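PDB 5KBP: glycosyl hydrolase, family 38 from Enterococcus faecalis, which probably hydrolyses alpha-mannosidic linkages in carbohydrates, and is a metal-binding member of the family 38 glycoside hydrolases. Local coordinates for residues Lys7-Trp21 with Asn225-Pro237. Sequence-based numbering, arbitrary orientation.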
loop_
_atom_site.group_PDB
_atom_site.type_symbol
_atom_site.label_atom_id
_atom_site.label_comp_id
_atom_site.label_asym_id
_atom_site.label_seq_id
_atom_site.Cartn_x
_atom_site.Cartn_y
_atom_site.Cartn_z
ATOM N N LYS A 7 -51.161 8.627 7.938
ATOM C CA LYS A 7 -50.022 7.783 7.621
ATOM C C LYS A 7 -48.787 8.227 8.401
ATOM O O LYS A 7 -48.667 9.378 8.830
ATOM C CB LYS A 7 -49.736 7.808 6.118
ATOM C CG LYS A 7 -50.902 7.336 5.263
ATOM C CD LYS A 7 -50.539 7.317 3.787
ATOM C CE LYS A 7 -51.707 6.834 2.941
ATOM N NZ LYS A 7 -51.376 6.797 1.489
ATOM N N LYS A 8 -47.861 7.289 8.580
ATOM C CA LYS A 8 -46.634 7.522 9.329
ATOM C C LYS A 8 -45.453 7.601 8.373
ATOM O O LYS A 8 -45.323 6.769 7.467
ATOM C CB LYS A 8 -46.405 6.422 10.365
ATOM C CG LYS A 8 -47.436 6.413 11.482
ATOM C CD LYS A 8 -46.927 5.666 12.701
ATOM C CE LYS A 8 -47.893 5.793 13.866
ATOM N NZ LYS A 8 -47.326 5.226 15.120
ATOM N N VAL A 9 -44.596 8.596 8.582
ATOM C CA VAL A 9 -43.448 8.856 7.724
ATOM C C VAL A 9 -42.194 8.631 8.557
ATOM O O VAL A 9 -41.891 9.419 9.462
ATOM C CB VAL A 9 -43.484 10.275 7.142
ATOM C CG1 VAL A 9 -42.337 10.478 6.180
ATOM C CG2 VAL A 9 -44.817 10.533 6.452
ATOM N N TYR A 10 -41.466 7.557 8.260
ATOM C CA TYR A 10 -40.273 7.175 9.009
ATOM C C TYR A 10 -39.046 7.737 8.299
ATOM O O TYR A 10 -38.712 7.313 7.187
ATOM C CB TYR A 10 -40.183 5.657 9.148
ATOM C CG TYR A 10 -41.334 5.047 9.918
ATOM C CD1 TYR A 10 -42.545 4.776 9.295
ATOM C CD2 TYR A 10 -41.211 4.744 11.269
ATOM C CE1 TYR A 10 -43.599 4.222 9.992
ATOM C CE2 TYR A 10 -42.261 4.188 11.974
ATOM C CZ TYR A 10 -43.452 3.928 11.329
ATOM O OH TYR A 10 -44.504 3.375 12.024
ATOM N N ILE A 11 -38.374 8.683 8.945
ATOM C CA ILE A 11 -37.209 9.357 8.382
ATOM C C ILE A 11 -35.965 8.759 9.028
ATOM O O ILE A 11 -35.726 8.936 10.227
ATOM C CB ILE A 11 -37.287 10.872 8.598
ATOM C CG1 ILE A 11 -38.556 11.421 7.944
ATOM C CG2 ILE A 11 -36.048 11.554 8.038
ATOM C CD1 ILE A 11 -38.976 12.774 8.456
ATOM N N VAL A 12 -35.169 8.050 8.233
ATOM C CA VAL A 12 -33.962 7.381 8.705
ATOM C C VAL A 12 -32.763 8.145 8.162
ATOM O O VAL A 12 -32.485 8.111 6.956
ATOM C CB VAL A 12 -33.923 5.908 8.276
ATOM C CG1 VAL A 12 -32.596 5.271 8.672
ATOM C CG2 VAL A 12 -35.090 5.146 8.889
ATOM N N SER A 13 -32.050 8.837 9.048
ATOM C CA SER A 13 -30.831 9.530 8.662
ATOM C C SER A 13 -29.691 8.533 8.492
ATOM O O SER A 13 -29.554 7.585 9.271
ATOM C CB SER A 13 -30.462 10.586 9.703
ATOM O OG SER A 13 -31.455 11.594 9.775
ATOM N N HIS A 14 -28.874 8.753 7.468
ATOM C CA HIS A 14 -27.798 7.830 7.132
ATOM C C HIS A 14 -26.803 8.555 6.236
ATOM O O HIS A 14 -26.951 9.744 5.942
ATOM C CB HIS A 14 -28.338 6.583 6.431
ATOM C CG HIS A 14 -28.661 6.804 4.987
ATOM N ND1 HIS A 14 -27.777 6.510 3.971
ATOM C CD2 HIS A 14 -29.763 7.316 4.388
ATOM C CE1 HIS A 14 -28.324 6.818 2.809
ATOM N NE2 HIS A 14 -29.530 7.308 3.034
ATOM N N SER A 15 -25.785 7.818 5.802
ATOM C CA SER A 15 -24.865 8.306 4.778
ATOM C C SER A 15 -24.218 7.090 4.134
ATOM O O SER A 15 -23.443 6.384 4.788
ATOM C CB SER A 15 -23.818 9.240 5.375
ATOM O OG SER A 15 -23.012 9.806 4.356
ATOM N N HIS A 16 -24.550 6.835 2.870
ATOM C CA HIS A 16 -23.926 5.746 2.125
ATOM C C HIS A 16 -22.476 6.115 1.846
ATOM O O HIS A 16 -22.197 6.977 1.007
ATOM C CB HIS A 16 -24.686 5.484 0.829
ATOM C CG HIS A 16 -24.150 4.328 0.042
ATOM N ND1 HIS A 16 -23.494 4.485 -1.159
ATOM C CD2 HIS A 16 -24.169 2.998 0.291
ATOM C CE1 HIS A 16 -23.133 3.300 -1.619
ATOM N NE2 HIS A 16 -23.530 2.381 -0.758
ATOM N N TRP A 17 -21.550 5.469 2.545
ATOM C CA TRP A 17 -20.151 5.883 2.549
ATOM C C TRP A 17 -19.301 4.871 1.785
ATOM O O TRP A 17 -18.846 3.870 2.342
ATOM C CB TRP A 17 -19.639 6.057 3.966
ATOM C CG TRP A 17 -18.378 6.829 3.990
ATOM C CD1 TRP A 17 -17.109 6.331 4.013
ATOM C CD2 TRP A 17 -18.253 8.254 3.949
ATOM N NE1 TRP A 17 -16.200 7.360 4.007
ATOM C CE2 TRP A 17 -16.877 8.550 3.967
ATOM C CE3 TRP A 17 -19.171 9.308 3.907
ATOM C CZ2 TRP A 17 -16.398 9.856 3.944
ATOM C CZ3 TRP A 17 -18.691 10.605 3.886
ATOM C CH2 TRP A 17 -17.318 10.867 3.905
ATOM N N ASP A 18 -19.079 5.150 0.504
ATOM C CA ASP A 18 -18.088 4.405 -0.259
ATOM C C ASP A 18 -16.705 4.691 0.309
ATOM O O ASP A 18 -16.250 5.840 0.308
ATOM C CB ASP A 18 -18.161 4.787 -1.738
ATOM C CG ASP A 18 -19.540 4.562 -2.328
ATOM O OD1 ASP A 18 -19.863 3.401 -2.652
ATOM O OD2 ASP A 18 -20.297 5.544 -2.472
ATOM N N ARG A 19 -16.044 3.642 0.805
ATOM C CA ARG A 19 -14.792 3.822 1.535
ATOM C C ARG A 19 -13.720 4.457 0.656
ATOM O O ARG A 19 -12.919 5.273 1.130
ATOM C CB ARG A 19 -14.320 2.477 2.085
ATOM C CG ARG A 19 -13.252 2.569 3.158
ATOM C CD ARG A 19 -13.147 1.254 3.916
ATOM N NE ARG A 19 -12.113 1.289 4.945
ATOM C CZ ARG A 19 -10.855 0.908 4.751
ATOM N NH1 ARG A 19 -10.470 0.461 3.563
ATOM N NH2 ARG A 19 -9.982 0.972 5.746
ATOM N N GLU A 20 -13.693 4.099 -0.624
ATOM C CA GLU A 20 -12.762 4.691 -1.576
ATOM C C GLU A 20 -13.386 4.620 -2.960
ATOM O O GLU A 20 -13.908 3.572 -3.351
ATOM C CB GLU A 20 -11.409 3.973 -1.549
ATOM C CG GLU A 20 -11.512 2.462 -1.432
ATOM C CD GLU A 20 -10.176 1.807 -1.146
ATOM O OE1 GLU A 20 -10.085 0.565 -1.247
ATOM O OE2 GLU A 20 -9.215 2.534 -0.819
ATOM N N TRP A 21 -13.336 5.734 -3.692
ATOM C CA TRP A 21 -13.973 5.804 -5.001
ATOM C C TRP A 21 -13.255 6.786 -5.921
ATOM O O TRP A 21 -12.174 6.483 -6.435
ATOM C CB TRP A 21 -15.446 6.193 -4.851
ATOM C CG TRP A 21 -16.254 6.003 -6.101
ATOM C CD1 TRP A 21 -15.878 5.331 -7.228
ATOM C CD2 TRP A 21 -17.576 6.496 -6.351
ATOM N NE1 TRP A 21 -16.884 5.373 -8.163
ATOM C CE2 TRP A 21 -17.938 6.081 -7.648
ATOM C CE3 TRP A 21 -18.489 7.244 -5.603
ATOM C CZ2 TRP A 21 -19.173 6.394 -8.213
ATOM C CZ3 TRP A 21 -19.713 7.553 -6.166
ATOM C CH2 TRP A 21 -20.044 7.128 -7.458
ATOM N N ASN A 225 -49.440 1.783 5.504
ATOM C CA ASN A 225 -49.462 3.204 5.826
ATOM C C ASN A 225 -48.139 3.694 6.398
ATOM O O ASN A 225 -48.063 4.838 6.859
ATOM C CB ASN A 225 -50.595 3.505 6.808
ATOM C CG ASN A 225 -51.964 3.262 6.208
ATOM O OD1 ASN A 225 -52.177 3.479 5.015
ATOM N ND2 ASN A 225 -52.900 2.805 7.031
ATOM N N HIS A 226 -47.103 2.859 6.377
ATOM C CA HIS A 226 -45.799 3.198 6.931
ATOM C C HIS A 226 -44.836 3.486 5.785
ATOM O O HIS A 226 -44.571 2.609 4.954
ATOM C CB HIS A 226 -45.282 2.064 7.815
ATOM C CG HIS A 226 -46.226 1.687 8.916
ATOM N ND1 HIS A 226 -46.298 2.380 10.105
ATOM C CD2 HIS A 226 -47.144 0.696 9.002
ATOM C CE1 HIS A 226 -47.216 1.829 10.878
ATOM N NE2 HIS A 226 -47.745 0.806 10.232
ATOM N N LEU A 227 -44.320 4.710 5.746
ATOM C CA LEU A 227 -43.524 5.205 4.634
ATOM C C LEU A 227 -42.084 5.424 5.079
ATOM O O LEU A 227 -41.833 5.877 6.200
ATOM C CB LEU A 227 -44.116 6.510 4.098
ATOM C CG LEU A 227 -45.640 6.501 3.943
ATOM C CD1 LEU A 227 -46.185 7.916 3.850
ATOM C CD2 LEU A 227 -46.045 5.688 2.727
ATOM N N LEU A 228 -41.142 5.109 4.193
ATOM C CA LEU A 228 -39.716 5.178 4.492
ATOM C C LEU A 228 -39.084 6.316 3.700
ATOM O O LEU A 228 -39.122 6.312 2.464
ATOM C CB LEU A 228 -39.026 3.852 4.169
ATOM C CG LEU A 228 -37.533 3.762 4.492
ATOM C CD1 LEU A 228 -37.292 3.804 5.992
ATOM C CD2 LEU A 228 -36.921 2.507 3.888
ATOM N N MET A 229 -38.509 7.282 4.411
ATOM C CA MET A 229 -37.750 8.374 3.811
ATOM C C MET A 229 -36.291 8.219 4.221
ATOM O O MET A 229 -35.966 8.304 5.410
ATOM C CB MET A 229 -38.289 9.735 4.251
ATOM C CG MET A 229 -39.741 9.991 3.885
ATOM S SD MET A 229 -40.047 9.993 2.110
ATOM C CE MET A 229 -38.933 11.289 1.577
ATOM N N MET A 230 -35.420 7.991 3.242
ATOM C CA MET A 230 -33.998 7.789 3.498
ATOM C C MET A 230 -33.296 9.142 3.471
ATOM O O MET A 230 -33.091 9.727 2.402
ATOM C CB MET A 230 -33.404 6.826 2.475
ATOM C CG MET A 230 -33.977 5.420 2.567
ATOM S SD MET A 230 -33.680 4.660 4.177
ATOM C CE MET A 230 -31.889 4.635 4.201
ATOM N N ASN A 231 -32.921 9.634 4.652
ATOM C CA ASN A 231 -32.351 10.973 4.807
ATOM C C ASN A 231 -30.831 10.886 4.674
ATOM O O ASN A 231 -30.080 10.883 5.653
ATOM C CB ASN A 231 -32.787 11.573 6.139
ATOM C CG ASN A 231 -32.109 12.892 6.441
ATOM O OD1 ASN A 231 -31.434 13.031 7.459
ATOM N ND2 ASN A 231 -32.281 13.866 5.556
ATOM N N GLY A 232 -30.378 10.816 3.429
ATOM C CA GLY A 232 -28.958 10.736 3.151
ATOM C C GLY A 232 -28.713 10.309 1.721
ATOM O O GLY A 232 -29.646 10.053 0.953
ATOM N N VAL A 233 -27.425 10.231 1.381
ATOM C CA VAL A 233 -26.984 9.862 0.039
ATOM C C VAL A 233 -25.476 9.612 0.083
ATOM O O VAL A 233 -24.874 9.611 1.163
ATOM C CB VAL A 233 -27.372 10.947 -0.990
ATOM C CG1 VAL A 233 -26.492 12.176 -0.850
ATOM C CG2 VAL A 233 -27.369 10.403 -2.424
ATOM N N ASP A 234 -24.863 9.385 -1.079
ATOM C CA ASP A 234 -23.444 9.057 -1.153
ATOM C C ASP A 234 -22.589 10.183 -0.586
ATOM O O ASP A 234 -22.601 11.305 -1.104
ATOM C CB ASP A 234 -23.055 8.776 -2.605
ATOM C CG ASP A 234 -23.840 7.626 -3.208
ATOM O OD1 ASP A 234 -24.977 7.859 -3.672
ATOM O OD2 ASP A 234 -23.319 6.492 -3.221
ATOM N N HIS A 235 -21.843 9.874 0.478
ATOM C CA HIS A 235 -20.918 10.820 1.109
ATOM C C HIS A 235 -21.638 12.086 1.563
ATOM O O HIS A 235 -21.103 13.194 1.479
ATOM C CB HIS A 235 -19.754 11.161 0.174
ATOM C CG HIS A 235 -18.918 9.979 -0.211
ATOM N ND1 HIS A 235 -18.464 9.776 -1.495
ATOM C CD2 HIS A 235 -18.449 8.942 0.523
ATOM C CE1 HIS A 235 -17.755 8.661 -1.539
ATOM N NE2 HIS A 235 -17.730 8.137 -0.327
ATOM N N GLN A 236 -22.856 11.923 2.051
ATOM C CA GLN A 236 -23.645 13.073 2.474
ATOM C C GLN A 236 -23.333 13.422 3.922
ATOM O O GLN A 236 -23.405 12.545 4.791
ATOM C CB GLN A 236 -25.134 12.790 2.332
ATOM C CG GLN A 236 -26.037 13.953 2.714
ATOM C CD GLN A 236 -26.031 15.073 1.689
ATOM O OE1 GLN A 236 -25.438 14.949 0.616
ATOM N NE2 GLN A 236 -26.698 16.174 2.014
ATOM N N PRO A 237 -22.976 14.670 4.217
ATOM C CA PRO A 237 -22.879 15.088 5.618
ATOM C C PRO A 237 -24.236 14.977 6.294
ATOM O O PRO A 237 -25.283 15.149 5.666
ATOM C CB PRO A 237 -22.416 16.547 5.526
ATOM C CG PRO A 237 -21.813 16.677 4.161
ATOM C CD PRO A 237 -22.588 15.742 3.286
#
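Strands 7-13 and 226-231 run parallel, their axes approaching to 4.6 Å at 23°, paired in register from Lys-8 with His-226 to Ser-13 with Asn-231. Even-numbered Lys-8, Tyr-10 and Val-12 use both N and O: Tyr-10 N donates to Leu-227 O and Tyr-10 O accepts Met-229 N. Beyond the strands, His-235 N still reaches His-16 O.

On one face Val-9 and Ile-11 meet Leu-227 and Met-229, with Val-9 CG1 3.5 Å from Met-229 CG; farther along, Ser-13 OG donates to Asn-231 OD1 (2.7 Å). On the other face, Tyr-10 and His-226 lie side by side, Tyr-10 OH and His-226 ND1 sharing a hydrogen bond of 2.8 Å in which either could be the donor. His-14 holds CG between its backbone N and carbonyl carbon (chi1 78°), and Gly-232 CA sits over one face of its ring, a CH-pi contact; its NE2 is hydrogen-bonded to Tyr-194 O.

The loops are pinned by side chains. His-16 ND1 donates to Asp-234 OD2 (2.9 Å), in the imidazole plane but from above the carboxylate plane; Asp-18 OD2 lies 3.3 Å from the same oxygen. His-235 turns its edge to the Trp-17 face, planes at 78°, while NE2 meets an in-plane lone pair of Asp-18 O at 2.8 Å.

Such parallel pairing, with loops leaving the C-terminal strand ends, fits the alpha/beta N-terminal domain of family 38. Strand 7-13 is central, hydrogen-bonded also to strand 256-260; helix 204-219 covers Leu-227 and Met-229, and helix 263-270 packs on Tyr-10, Val-12, Leu-228 and Met-230.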